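Major capsid protein (Faustovirus, PDB 5J7O) builds the capsid of a large double-stranded DNA virus, as a double jelly-roll subunit that associates in threes. Local coordinates at residues N173-C178 with A288-L293; I226-P231 with G282-K287; L417-R422 with G576-S581; K441-F446 with S581-I586. One frame throughout, in Å; residues are numbered along the deposited sequence.

Contact 1 of 4, residues N173-C178 with A288-L293; sequences NFVRYC and ATQEQL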
loop_
_atom_site.group_PDB
_atom_site.type_symbol
_atom_site.label_atom_id
_atom_site.label_comp_id
_atom_site.label_asym_id
_atom_site.label_seq_id
_atom_site.Cartn_x
_atom_site.Cartn_y
_atom_site.Cartn_z
ATOM N N ASN B 173 -1.083 -15.409 30.654
ATOM C CA ASN B 173 -0.529 -14.604 29.580
ATOM C C ASN B 173 -1.068 -15.067 28.230
ATOM O O ASN B 173 -1.555 -16.190 28.074
ATOM C CB ASN B 173 0.997 -14.683 29.580
ATOM C CG ASN B 173 1.622 -13.955 30.756
ATOM O OD1 ASN B 173 1.120 -12.923 31.200
ATOM N ND2 ASN B 173 2.730 -14.487 31.260
ATOM N N PHE B 174 -0.978 -14.178 27.247
ATOM C CA PHE B 174 -1.283 -14.530 25.871
ATOM C C PHE B 174 -0.016 -15.004 25.164
ATOM O O PHE B 174 1.099 -14.875 25.675
ATOM C CB PHE B 174 -1.903 -13.343 25.128
ATOM C CG PHE B 174 -3.340 -13.074 25.492
ATOM C CD1 PHE B 174 -3.984 -13.829 26.460
ATOM C CD2 PHE B 174 -4.051 -12.073 24.852
ATOM C CE1 PHE B 174 -5.305 -13.581 26.790
ATOM C CE2 PHE B 174 -5.372 -11.822 25.175
ATOM C CZ PHE B 174 -6.000 -12.578 26.145
ATOM N N VAL B 175 -0.196 -15.565 23.972
ATOM C CA VAL B 175 0.921 -16.048 23.174
ATOM C C VAL B 175 0.900 -15.358 21.820
ATOM O O VAL B 175 -0.154 -14.967 21.304
ATOM C CB VAL B 175 0.902 -17.583 23.006
ATOM C CG1 VAL B 175 1.265 -18.263 24.318
ATOM C CG2 VAL B 175 -0.456 -18.051 22.521
ATOM N N ARG B 176 2.090 -15.199 21.251
ATOM C CA ARG B 176 2.260 -14.588 19.946
ATOM C C ARG B 176 3.420 -15.274 19.249
ATOM O O ARG B 176 4.310 -15.828 19.900
ATOM C CB ARG B 176 2.538 -13.086 20.055
ATOM C CG ARG B 176 3.993 -12.720 19.825
ATOM C CD ARG B 176 4.308 -11.345 20.379
ATOM N NE ARG B 176 3.530 -10.283 19.743
ATOM C CZ ARG B 176 3.318 -9.085 20.283
ATOM N NH1 ARG B 176 3.811 -8.794 21.481
ATOM N NH2 ARG B 176 2.608 -8.177 19.631
ATOM N N TYR B 177 3.406 -15.232 17.923
ATOM C CA TYR B 177 4.548 -15.660 17.131
ATOM C C TYR B 177 5.434 -14.467 16.793
ATOM O O TYR B 177 4.971 -13.327 16.697
ATOM C CB TYR B 177 4.095 -16.358 15.845
ATOM C CG TYR B 177 3.718 -17.807 16.048
ATOM C CD1 TYR B 177 2.413 -18.170 16.358
ATOM C CD2 TYR B 177 4.672 -18.811 15.948
ATOM C CE1 TYR B 177 2.067 -19.499 16.555
ATOM C CE2 TYR B 177 4.336 -20.140 16.143
ATOM C CZ TYR B 177 3.034 -20.477 16.446
ATOM O OH TYR B 177 2.701 -21.799 16.640
ATOM N N CYS B 178 6.724 -14.739 16.625
ATOM C CA CYS B 178 7.621 -13.713 16.125
ATOM C C CYS B 178 7.221 -13.329 14.703
ATOM O O CYS B 178 6.507 -14.060 14.011
ATOM C CB CYS B 178 9.063 -14.201 16.159
ATOM S SG CYS B 178 9.444 -15.478 14.941
ATOM N N ALA B 288 -5.208 -15.478 23.662
ATOM C CA ALA B 288 -5.293 -16.519 24.682
ATOM C C ALA B 288 -4.903 -17.874 24.108
ATOM O O ALA B 288 -4.225 -18.669 24.770
ATOM C CB ALA B 288 -6.702 -16.568 25.271
ATOM N N THR B 289 -5.316 -18.149 22.873
ATOM C CA THR B 289 -4.906 -19.348 22.154
ATOM C C THR B 289 -4.570 -18.959 20.724
ATOM O O THR B 289 -5.413 -18.397 20.019
ATOM C CB THR B 289 -6.002 -20.418 22.170
ATOM O OG1 THR B 289 -6.206 -20.880 23.511
ATOM C CG2 THR B 289 -5.608 -21.594 21.287
ATOM N N GLN B 290 -3.339 -19.241 20.305
ATOM C CA GLN B 290 -2.971 -19.108 18.903
ATOM C C GLN B 290 -3.430 -20.347 18.146
ATOM O O GLN B 290 -3.224 -21.476 18.603
ATOM C CB GLN B 290 -1.461 -18.919 18.752
ATOM C CG GLN B 290 -0.973 -17.503 19.027
ATOM C CD GLN B 290 -1.287 -16.542 17.896
ATOM O OE1 GLN B 290 -1.651 -16.957 16.794
ATOM N NE2 GLN B 290 -1.145 -15.250 18.163
ATOM N N GLU B 291 -4.061 -20.135 16.996
ATOM C CA GLU B 291 -4.570 -21.246 16.211
ATOM C C GLU B 291 -3.417 -22.031 15.590
ATOM O O GLU B 291 -2.259 -21.600 15.590
ATOM C CB GLU B 291 -5.516 -20.741 15.123
ATOM C CG GLU B 291 -6.511 -19.702 15.605
ATOM C CD GLU B 291 -7.557 -19.374 14.559
ATOM O OE1 GLU B 291 -8.324 -18.411 14.766
ATOM O OE2 GLU B 291 -7.612 -20.082 13.532
ATOM N N GLN B 292 -3.750 -23.205 15.058
ATOM C CA GLN B 292 -2.763 -24.029 14.372
ATOM C C GLN B 292 -2.144 -23.253 13.217
ATOM O O GLN B 292 -2.832 -22.899 12.256
ATOM C CB GLN B 292 -3.414 -25.314 13.863
ATOM C CG GLN B 292 -2.481 -26.202 13.053
ATOM C CD GLN B 292 -3.205 -27.357 12.390
ATOM O OE1 GLN B 292 -3.725 -27.225 11.282
ATOM N NE2 GLN B 292 -3.241 -28.500 13.066
ATOM N N LEU B 293 -0.845 -22.983 13.318
ATOM C CA LEU B 293 -0.151 -22.201 12.304
ATOM C C LEU B 293 0.282 -23.115 11.165
ATOM O O LEU B 293 1.038 -24.070 11.378
ATOM C CB LEU B 293 1.050 -21.485 12.916
ATOM C CG LEU B 293 1.758 -20.478 12.006
ATOM C CD1 LEU B 293 0.788 -19.398 11.554
ATOM C CD2 LEU B 293 2.956 -19.863 12.712
HETATM O O HOH W 1 0.028 -22.411 17.572
#
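The Tyr177 ring lies under one methyl of Leu293: CD2 stands 3.6 Å from the centroid of the Tyr177 ring and 8° off its normal, a CH-pi contact over the middle of the face. The two side chains come from opposite directions, and with Leu293 CG anti to the backbone N (chi1 -172°) the isobutyl group is carried onto the tyrosine. At the other end of 173-178, the Phe174 ring is covered by Ala288, whose N sits over the centre of one face and whose CB reaches Phe174 CE1 at 3.6 Å. Between these two rings Gln290 slides past Val175, its CG 3.6 Å from Val175 CG2. The glutamine chain bends at chi2, and NE2 gives a weak hydrogen bond of 3.3 Å to Val175 O, with another weak one to Gly282 O. A water in the plane of the tyrosine ring accepts from Tyr177 OH and donates to Glu291 O; the same hydroxyl also bonds Gln387.

Strand 170-177 is the middle strand of a three-stranded antiparallel sheet, and the loop before strand 293-298 runs along it, its path 20° from the strand direction. Phe174 also packs on Leu238 of a second subunit. The contact is chiefly van der Waals packing of aromatic faces, methyls and the Gln290 methylenes, its direct polar link weak, so apolar burial probably counts for more than hydrogen bonding.

Contact 2 of 4, residues I226-P231 with G282-K287; sequences IGQEVP and GAQTPK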
loop_
_atom_site.group_PDB
_atom_site.type_symbol
_atom_site.label_atom_id
_atom_site.label_comp_id
_atom_site.label_asym_id
_atom_site.label_seq_id
_atom_site.Cartn_x
_atom_site.Cartn_y
_atom_site.Cartn_z
ATOM N N ILE B 226 4.647 -17.669 4.897
ATOM C CA ILE B 226 5.594 -17.735 6.001
ATOM C C ILE B 226 4.947 -17.387 7.338
ATOM O O ILE B 226 5.655 -17.178 8.327
ATOM C CB ILE B 226 6.811 -16.838 5.732
ATOM C CG1 ILE B 226 6.363 -15.394 5.499
ATOM C CG2 ILE B 226 7.594 -17.354 4.535
ATOM C CD1 ILE B 226 7.468 -14.485 5.021
ATOM N N GLY B 227 3.620 -17.311 7.390
ATOM C CA GLY B 227 2.928 -17.155 8.655
ATOM C C GLY B 227 2.903 -15.759 9.233
ATOM O O GLY B 227 2.707 -15.609 10.442
ATOM N N GLN B 228 3.098 -14.730 8.413
ATOM C CA GLN B 228 2.971 -13.351 8.865
ATOM C C GLN B 228 1.532 -12.891 8.671
ATOM O O GLN B 228 0.945 -13.105 7.607
ATOM C CB GLN B 228 3.934 -12.438 8.103
ATOM C CG GLN B 228 3.773 -10.953 8.409
ATOM C CD GLN B 228 4.271 -10.575 9.792
ATOM O OE1 GLN B 228 4.938 -11.362 10.465
ATOM N NE2 GLN B 228 3.948 -9.360 10.223
ATOM N N GLU B 229 0.967 -12.269 9.703
ATOM C CA GLU B 229 -0.408 -11.801 9.625
ATOM C C GLU B 229 -0.542 -10.719 8.559
ATOM O O GLU B 229 0.403 -9.984 8.260
ATOM C CB GLU B 229 -0.873 -11.273 10.983
ATOM C CG GLU B 229 -0.098 -10.065 11.485
ATOM C CD GLU B 229 -0.431 -9.716 12.923
ATOM O OE1 GLU B 229 -1.219 -10.457 13.550
ATOM O OE2 GLU B 229 0.096 -8.704 13.428
ATOM N N VAL B 230 -1.729 -10.633 7.979
ATOM C CA VAL B 230 -2.031 -9.703 6.893
ATOM C C VAL B 230 -2.998 -8.655 7.426
ATOM O O VAL B 230 -3.970 -9.014 8.100
ATOM C CB VAL B 230 -2.633 -10.427 5.672
ATOM C CG1 VAL B 230 -2.949 -9.439 4.559
ATOM C CG2 VAL B 230 -1.685 -11.508 5.180
ATOM N N PRO B 231 -2.770 -7.367 7.166
ATOM C CA PRO B 231 -3.721 -6.348 7.621
ATOM C C PRO B 231 -5.093 -6.556 6.999
ATOM O O PRO B 231 -5.227 -7.078 5.890
ATOM C CB PRO B 231 -3.090 -5.032 7.149
ATOM C CG PRO B 231 -1.643 -5.345 6.954
ATOM C CD PRO B 231 -1.593 -6.774 6.507
ATOM N N GLY B 282 -3.722 -12.101 13.620
ATOM C CA GLY B 282 -3.126 -13.356 13.218
ATOM C C GLY B 282 -2.060 -13.873 14.161
ATOM O O GLY B 282 -2.172 -13.728 15.382
ATOM N N ALA B 283 -1.009 -14.471 13.595
ATOM C CA ALA B 283 -0.012 -15.161 14.405
ATOM C C ALA B 283 0.796 -14.204 15.274
ATOM O O ALA B 283 1.295 -14.608 16.331
ATOM C CB ALA B 283 0.923 -15.971 13.508
ATOM N N GLN B 284 0.939 -12.946 14.861
ATOM C CA GLN B 284 1.729 -11.989 15.627
ATOM C C GLN B 284 0.918 -11.242 16.676
ATOM O O GLN B 284 1.509 -10.634 17.577
ATOM C CB GLN B 284 2.399 -10.977 14.690
ATOM C CG GLN B 284 3.620 -11.517 13.959
ATOM C CD GLN B 284 3.267 -12.507 12.865
ATOM O OE1 GLN B 284 2.293 -12.321 12.136
ATOM N NE2 GLN B 284 4.058 -13.565 12.747
ATOM N N THR B 285 -0.406 -11.272 16.587
ATOM C CA THR B 285 -1.244 -10.603 17.578
ATOM C C THR B 285 -1.427 -11.504 18.796
ATOM O O THR B 285 -1.807 -12.669 18.643
ATOM C CB THR B 285 -2.602 -10.243 16.977
ATOM O OG1 THR B 285 -2.433 -9.225 15.983
ATOM C CG2 THR B 285 -3.549 -9.737 18.053
ATOM N N PRO B 286 -1.162 -11.009 20.005
ATOM C CA PRO B 286 -1.257 -11.868 21.195
ATOM C C PRO B 286 -2.684 -12.346 21.426
ATOM O O PRO B 286 -3.633 -11.560 21.395
ATOM C CB PRO B 286 -0.778 -10.954 22.330
ATOM C CG PRO B 286 -0.023 -9.850 21.655
ATOM C CD PRO B 286 -0.698 -9.652 20.336
ATOM N N LYS B 287 -2.826 -13.649 21.665
ATOM C CA LYS B 287 -4.129 -14.266 21.867
ATOM C C LYS B 287 -4.056 -15.251 23.023
ATOM O O LYS B 287 -2.991 -15.794 23.329
ATOM C CB LYS B 287 -4.614 -14.996 20.608
ATOM C CG LYS B 287 -4.756 -14.117 19.380
ATOM C CD LYS B 287 -5.236 -14.927 18.187
ATOM C CE LYS B 287 -5.415 -14.050 16.960
ATOM N NZ LYS B 287 -5.981 -14.812 15.813
#
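Glu229 and Gln284 lie across one another, carboxylate and amide planes 88° apart, and each takes hold of the opposite loop. Gln284 OE1 accepts from Glu229 N at 2.8 Å, the donor tilted 17° from the carbonyl plane, while Gln284 NE2 makes a weak bond of 3.4 Å to Gly227 O. In return, Glu229 OE1 takes two hydrogen bonds: Thr285 OG1 on the syn side at 3.0 Å and Gly282 N on the anti side, also at 3.0 Å. Glu229 reaches them with an extended chain beyond CG. Close backbone approach at this point, 4.8 Å between Glu229 CA and Gly282 CA, suits a glycine. Gln228 OE1 comes within 3.1 Å of Gln284 CD, the amide planes 22° apart, without a hydrogen bond between them.

These loops leave helix 216-225 and strand 273-280 and meet in a buried part of the double jelly-roll subunit that faces its neighbour, without regular strand pairing. Further out, Cys178 O accepts from Gln284 NE2, which probably settles the rotation of that amide, and Tyr180 N donates to Gln228 OE1. Arg274 of a second subunit forms a salt bridge with Glu229 OE2 and a hydrogen bond with Thr285 OG1.

Contact 3 of 4, residues L417-R422 with G576-S581; sequences LIRVYR and GTYQPS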
loop_
_atom_site.group_PDB
_atom_site.type_symbol
_atom_site.label_atom_id
_atom_site.label_comp_id
_atom_site.label_asym_id
_atom_site.label_seq_id
_atom_site.Cartn_x
_atom_site.Cartn_y
_atom_site.Cartn_z
ATOM N N LEU B 417 24.560 -22.812 -15.330
ATOM C CA LEU B 417 24.958 -21.833 -14.329
ATOM C C LEU B 417 24.049 -21.937 -13.114
ATOM O O LEU B 417 22.846 -22.180 -13.237
ATOM C CB LEU B 417 24.900 -20.420 -14.905
ATOM C CG LEU B 417 26.234 -19.807 -15.319
ATOM C CD1 LEU B 417 27.022 -20.794 -16.148
ATOM C CD2 LEU B 417 26.003 -18.525 -16.095
ATOM N N ILE B 418 24.637 -21.769 -11.931
ATOM C CA ILE B 418 23.887 -21.768 -10.684
ATOM C C ILE B 418 24.317 -20.560 -9.866
ATOM O O ILE B 418 25.405 -20.009 -10.048
ATOM C CB ILE B 418 24.083 -23.070 -9.870
ATOM C CG1 ILE B 418 25.421 -23.052 -9.131
ATOM C CG2 ILE B 418 24.007 -24.292 -10.775
ATOM C CD1 ILE B 418 25.634 -24.256 -8.237
ATOM N N ARG B 419 23.433 -20.140 -8.966
ATOM C CA ARG B 419 23.720 -19.082 -8.007
ATOM C C ARG B 419 23.648 -19.664 -6.605
ATOM O O ARG B 419 22.682 -20.356 -6.264
ATOM C CB ARG B 419 22.746 -17.911 -8.151
ATOM C CG ARG B 419 23.261 -16.759 -9.007
ATOM C CD ARG B 419 23.175 -17.067 -10.492
ATOM N NE ARG B 419 23.379 -15.868 -11.303
ATOM C CZ ARG B 419 23.112 -15.788 -12.603
ATOM N NH1 ARG B 419 22.625 -16.839 -13.247
ATOM N NH2 ARG B 419 23.326 -14.654 -13.257
ATOM N N VAL B 420 24.666 -19.382 -5.797
ATOM C CA VAL B 420 24.791 -19.963 -4.469
ATOM C C VAL B 420 24.972 -18.852 -3.444
ATOM O O VAL B 420 25.560 -17.804 -3.729
ATOM C CB VAL B 420 25.962 -20.965 -4.395
ATOM C CG1 VAL B 420 25.580 -22.273 -5.066
ATOM C CG2 VAL B 420 27.202 -20.375 -5.046
ATOM N N TYR B 421 24.459 -19.090 -2.241
ATOM C CA TYR B 421 24.617 -18.146 -1.146
ATOM C C TYR B 421 25.983 -18.316 -0.496
ATOM O O TYR B 421 26.493 -19.432 -0.367
ATOM C CB TYR B 421 23.517 -18.340 -0.103
ATOM C CG TYR B 421 22.117 -18.114 -0.629
ATOM C CD1 TYR B 421 21.566 -16.841 -0.667
ATOM C CD2 TYR B 421 21.346 -19.176 -1.079
ATOM C CE1 TYR B 421 20.287 -16.630 -1.144
ATOM C CE2 TYR B 421 20.066 -18.976 -1.557
ATOM C CZ TYR B 421 19.541 -17.701 -1.588
ATOM O OH TYR B 421 18.266 -17.498 -2.064
ATOM N N ARG B 422 26.574 -17.196 -0.084
ATOM C CA ARG B 422 27.862 -17.197 0.604
ATOM C C ARG B 422 27.810 -16.124 1.683
ATOM O O ARG B 422 27.884 -14.929 1.381
ATOM C CB ARG B 422 29.012 -16.961 -0.371
ATOM C CG ARG B 422 29.646 -18.246 -0.871
ATOM C CD ARG B 422 30.339 -18.962 0.276
ATOM N NE ARG B 422 30.854 -20.279 -0.089
ATOM C CZ ARG B 422 31.795 -20.920 0.597
ATOM N NH1 ARG B 422 32.332 -20.358 1.671
ATOM N NH2 ARG B 422 32.208 -22.118 0.205
ATOM N N GLY B 576 18.938 -10.331 -10.753
ATOM C CA GLY B 576 17.666 -11.028 -10.859
ATOM C C GLY B 576 17.451 -11.770 -12.161
ATOM O O GLY B 576 16.469 -12.526 -12.267
ATOM N N THR B 577 18.309 -11.595 -13.161
ATOM C CA THR B 577 18.191 -12.288 -14.433
ATOM C C THR B 577 19.208 -13.420 -14.510
ATOM O O THR B 577 20.271 -13.367 -13.889
ATOM C CB THR B 577 18.396 -11.323 -15.601
ATOM O OG1 THR B 577 19.669 -10.680 -15.470
ATOM C CG2 THR B 577 17.301 -10.267 -15.613
ATOM N N TYR B 578 18.868 -14.457 -15.284
ATOM C CA TYR B 578 19.762 -15.604 -15.399
ATOM C C TYR B 578 20.974 -15.282 -16.264
ATOM O O TYR B 578 22.091 -15.720 -15.962
ATOM C CB TYR B 578 19.016 -16.810 -15.965
ATOM C CG TYR B 578 19.929 -17.974 -16.263
ATOM C CD1 TYR B 578 20.519 -18.694 -15.233
ATOM C CD2 TYR B 578 20.213 -18.346 -17.570
ATOM C CE1 TYR B 578 21.363 -19.756 -15.494
ATOM C CE2 TYR B 578 21.055 -19.409 -17.842
ATOM C CZ TYR B 578 21.626 -20.110 -16.801
ATOM O OH TYR B 578 22.463 -21.169 -17.066
ATOM N N GLN B 579 20.774 -14.534 -17.342
ATOM C CA GLN B 579 21.878 -14.130 -18.201
ATOM C C GLN B 579 22.890 -13.326 -17.395
ATOM O O GLN B 579 22.514 -12.325 -16.767
ATOM C CB GLN B 579 21.368 -13.304 -19.380
ATOM C CG GLN B 579 22.455 -12.529 -20.113
ATOM C CD GLN B 579 23.501 -13.431 -20.741
ATOM O OE1 GLN B 579 23.199 -14.545 -21.170
ATOM N NE2 GLN B 579 24.740 -12.955 -20.792
ATOM N N PRO B 580 24.160 -13.731 -17.360
ATOM C CA PRO B 580 25.158 -12.959 -16.612
ATOM C C PRO B 580 25.284 -11.545 -17.156
ATOM O O PRO B 580 25.105 -11.295 -18.350
ATOM C CB PRO B 580 26.452 -13.753 -16.815
ATOM C CG PRO B 580 26.008 -15.126 -17.185
ATOM C CD PRO B 580 24.731 -14.954 -17.948
ATOM N N SER B 581 25.598 -10.607 -16.254
ATOM C CA SER B 581 25.702 -9.210 -16.659
ATOM C C SER B 581 26.778 -8.448 -15.887
ATOM O O SER B 581 26.696 -7.218 -15.796
ATOM C CB SER B 581 24.349 -8.505 -16.487
ATOM O OG SER B 581 23.852 -8.669 -15.170
#
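Leu417 and Arg419 reach from strand 415-428, at the border of a four-stranded antiparallel sheet in this double jelly-roll protein, to Tyr578 and Pro580 in the loop before helix 586-589. The apolar contacts are made by Leu417. Its CD2 meets Pro580 CG head-on at 3.6 Å, and its CB lies against Tyr578 CE1, also 3.6 Å away. Tyr578 CG is anti to the backbone N (chi1 173°), which swings the ring toward the strand and brings Leu417 O to its edge, in the ring plane.

The polar contacts begin at the end of that ring, where Leu417 N donates to Tyr578 OH at 3.2 Å. The phenol also bonds Ser61 O of a second subunit, whose Tyr63 packs on Leu417 and Pro580. This loop therefore touches the strand and the neighbouring chain at once.

Charge enters with Arg419, whose chain bends at chi2 before running out to the loop. The guanidinium plane is turned 57° from the tyrosine ring, and NH2 forms a salt bridge with Glu445, which probably helps orient the group for its grip on the loop backbone. That grip is end-on, with both terminal nitrogens on one oxygen: Arg419 NH1 lies 3.0 Å from Tyr578 O, in the carbonyl plane on a lone pair, whereas Arg419 NH2, 3.2 Å from Tyr578 O, lies above that plane, 54° out of it, and not on a lone pair.

Contact 4 of 4, residues K441-F446 with S581-I586; sequences KWPVEF and SGHVNI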
loop_
_atom_site.group_PDB
_atom_site.type_symbol
_atom_site.label_atom_id
_atom_site.label_comp_id
_atom_site.label_asym_id
_atom_site.label_seq_id
_atom_site.Cartn_x
_atom_site.Cartn_y
_atom_site.Cartn_z
ATOM N N LYS B 441 34.656 -16.938 -2.590
ATOM C CA LYS B 441 35.595 -17.712 -3.388
ATOM C C LYS B 441 35.345 -17.636 -4.886
ATOM O O LYS B 441 36.252 -17.968 -5.658
ATOM C CB LYS B 441 35.564 -19.196 -2.979
ATOM C CG LYS B 441 36.406 -19.550 -1.765
ATOM C CD LYS B 441 35.684 -19.244 -0.465
ATOM C CE LYS B 441 36.450 -19.793 0.726
ATOM N NZ LYS B 441 35.709 -19.595 2.001
ATOM N N TRP B 442 34.167 -17.212 -5.316
ATOM C CA TRP B 442 33.716 -17.298 -6.698
ATOM C C TRP B 442 33.241 -15.933 -7.159
ATOM O O TRP B 442 33.133 -15.000 -6.357
ATOM C CB TRP B 442 32.593 -18.346 -6.799
ATOM C CG TRP B 442 33.046 -19.705 -6.366
ATOM C CD1 TRP B 442 34.289 -20.244 -6.530
ATOM C CD2 TRP B 442 32.271 -20.689 -5.671
ATOM N NE1 TRP B 442 34.333 -21.505 -5.991
ATOM C CE2 TRP B 442 33.107 -21.803 -5.457
ATOM C CE3 TRP B 442 30.950 -20.740 -5.214
ATOM C CZ2 TRP B 442 32.667 -22.954 -4.807
ATOM C CZ3 TRP B 442 30.515 -21.883 -4.568
ATOM C CH2 TRP B 442 31.370 -22.974 -4.370
ATOM N N PRO B 443 32.976 -15.764 -8.460
ATOM C CA PRO B 443 32.478 -14.465 -8.938
ATOM C C PRO B 443 31.207 -14.059 -8.209
ATOM O O PRO B 443 30.294 -14.864 -8.023
ATOM C CB PRO B 443 32.221 -14.711 -10.426
ATOM C CG PRO B 443 33.156 -15.786 -10.784
ATOM C CD PRO B 443 33.228 -16.682 -9.586
ATOM N N VAL B 444 31.157 -12.796 -7.795
ATOM C CA VAL B 444 30.062 -12.268 -6.991
ATOM C C VAL B 444 29.231 -11.327 -7.849
ATOM O O VAL B 444 29.766 -10.390 -8.455
ATOM C CB VAL B 444 30.582 -11.548 -5.736
ATOM C CG1 VAL B 444 29.422 -10.972 -4.940
ATOM C CG2 VAL B 444 31.406 -12.500 -4.882
ATOM N N GLU B 445 27.921 -11.578 -7.900
ATOM C CA GLU B 445 27.003 -10.667 -8.576
ATOM C C GLU B 445 26.673 -9.468 -7.695
ATOM O O GLU B 445 26.768 -8.317 -8.136
ATOM C CB GLU B 445 25.721 -11.401 -8.967
ATOM C CG GLU B 445 25.855 -12.342 -10.146
ATOM C CD GLU B 445 24.518 -12.915 -10.573
ATOM O OE1 GLU B 445 23.822 -13.504 -9.718
ATOM O OE2 GLU B 445 24.154 -12.763 -11.757
ATOM N N PHE B 446 26.274 -9.723 -6.452
ATOM C CA PHE B 446 25.943 -8.660 -5.513
ATOM C C PHE B 446 26.013 -9.221 -4.099
ATOM O O PHE B 446 26.184 -10.425 -3.894
ATOM C CB PHE B 446 24.567 -8.055 -5.807
ATOM C CG PHE B 446 23.519 -9.068 -6.167
ATOM C CD1 PHE B 446 23.264 -9.377 -7.494
ATOM C CD2 PHE B 446 22.782 -9.705 -5.183
ATOM C CE1 PHE B 446 22.300 -10.307 -7.831
ATOM C CE2 PHE B 446 21.813 -10.634 -5.515
ATOM C CZ PHE B 446 21.573 -10.934 -6.841
ATOM N N SER B 581 25.598 -10.607 -16.254
ATOM C CA SER B 581 25.702 -9.210 -16.659
ATOM C C SER B 581 26.778 -8.448 -15.887
ATOM O O SER B 581 26.696 -7.218 -15.796
ATOM C CB SER B 581 24.349 -8.505 -16.487
ATOM O OG SER B 581 23.852 -8.669 -15.170
ATOM N N GLY B 582 27.777 -9.131 -15.341
ATOM C CA GLY B 582 28.830 -8.486 -14.574
ATOM C C GLY B 582 29.040 -9.198 -13.254
ATOM O O GLY B 582 28.118 -9.784 -12.680
ATOM N N HIS B 583 30.274 -9.148 -12.759
ATOM C CA HIS B 583 30.624 -9.815 -11.512
ATOM C C HIS B 583 31.969 -9.291 -11.031
ATOM O O HIS B 583 32.699 -8.621 -11.766
ATOM C CB HIS B 583 30.671 -11.337 -11.682
ATOM C CG HIS B 583 31.648 -11.799 -12.720
ATOM N ND1 HIS B 583 31.299 -11.985 -14.040
ATOM C CD2 HIS B 583 32.961 -12.116 -12.630
ATOM C CE1 HIS B 583 32.356 -12.393 -14.720
ATOM N NE2 HIS B 583 33.377 -12.482 -13.888
ATOM N N VAL B 584 32.281 -9.600 -9.776
ATOM C CA VAL B 584 33.608 -9.374 -9.216
ATOM C C VAL B 584 34.409 -10.655 -9.396
ATOM O O VAL B 584 33.987 -11.728 -8.955
ATOM C CB VAL B 584 33.534 -8.973 -7.737
ATOM C CG1 VAL B 584 34.928 -8.935 -7.128
ATOM C CG2 VAL B 584 32.859 -7.628 -7.587
ATOM N N ASN B 585 35.566 -10.546 -10.040
ATOM C CA ASN B 585 36.318 -11.724 -10.434
ATOM C C ASN B 585 37.097 -12.301 -9.254
ATOM O O ASN B 585 37.315 -11.642 -8.236
ATOM C CB ASN B 585 37.242 -11.378 -11.593
ATOM C CG ASN B 585 38.302 -10.352 -11.197
ATOM O OD1 ASN B 585 38.775 -10.345 -10.060
ATOM N ND2 ASN B 585 38.665 -9.478 -12.126
ATOM N N ILE B 586 37.506 -13.562 -9.407
ATOM C CA ILE B 586 37.928 -14.369 -8.263
ATOM C C ILE B 586 39.220 -13.836 -7.656
ATOM O O ILE B 586 39.414 -13.894 -6.435
ATOM C CB ILE B 586 38.058 -15.847 -8.674
ATOM C CG1 ILE B 586 36.699 -16.394 -9.104
ATOM C CG2 ILE B 586 38.635 -16.686 -7.538
ATOM C CD1 ILE B 586 36.626 -17.908 -9.160
HETATM O O HOH W 2 26.358 -11.445 -13.203
#
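A single antiparallel bridge, the hydrogen-bonded pair Val444 and Val584, joins the start of strand 444-453 to the loop leading into helix 586-589. Val584 N donates to Val444 O at 2.9 Å, and Val444 N returns a bond of 3.2 Å to Val584 O. Both oxygens are approached by a CA as well: Pro443 CA lies 3.1 Å from Val584 O, and His583 CA makes the corresponding contact with Val444 O.

The segments run 172° apart, but the pairing stays a single bridge; the chain turns a corner at Glu445 on one side and enters the helix on the other, with Asn585 as its N-cap. Strand 444-453 belongs to an antiparallel sheet of the jelly-roll, so the bridge pins the loop to the beginning of one of its strands.

Two side chains pack on Pro443. His583 CG lies between the backbone N and the carbonyl carbon (chi1 59°), which sets the imidazole alongside the proline, pointing the same way, with CD2 3.5 Å from Pro443 CB; its NE2 bonds Asp16 of the third subunit. Ile586 crosses at the CD end of the pyrrolidine, its CG1 3.5 Å from Pro443 CD. Ile586 CD1 also comes to the edge of the Trp442 ring, and CG2 touches Lys441 O. Near the corner a water donates to Glu445 OE2, the partner of Arg419, at 2.9 Å and accepts from Ser581 N.

In the fold
The four contacts form two neighbourhoods. Contacts 1 and 2 touch, their centres 9 Å apart, and contact 2 is nested within the chain loop that contact 1 closes; consecutive parts of one loop, 282-287 and 288-293, serve both. Contact 2 is the more buried and relies on hydrogen bonds between loops, whereas contact 1, partly buried, with an exposed Ala288, is mainly van der Waals packing. Contacts 3 and 4 lie about 33 to 44 Å from them, centre to centre. They share Ser581, reach one sheet and are joined by the Arg419–Glu445 salt bridge. They are likewise partly buried: contact 3 uses side chains gripping backbone, contact 4 a backbone bridge. Each contact touches a neighbouring subunit.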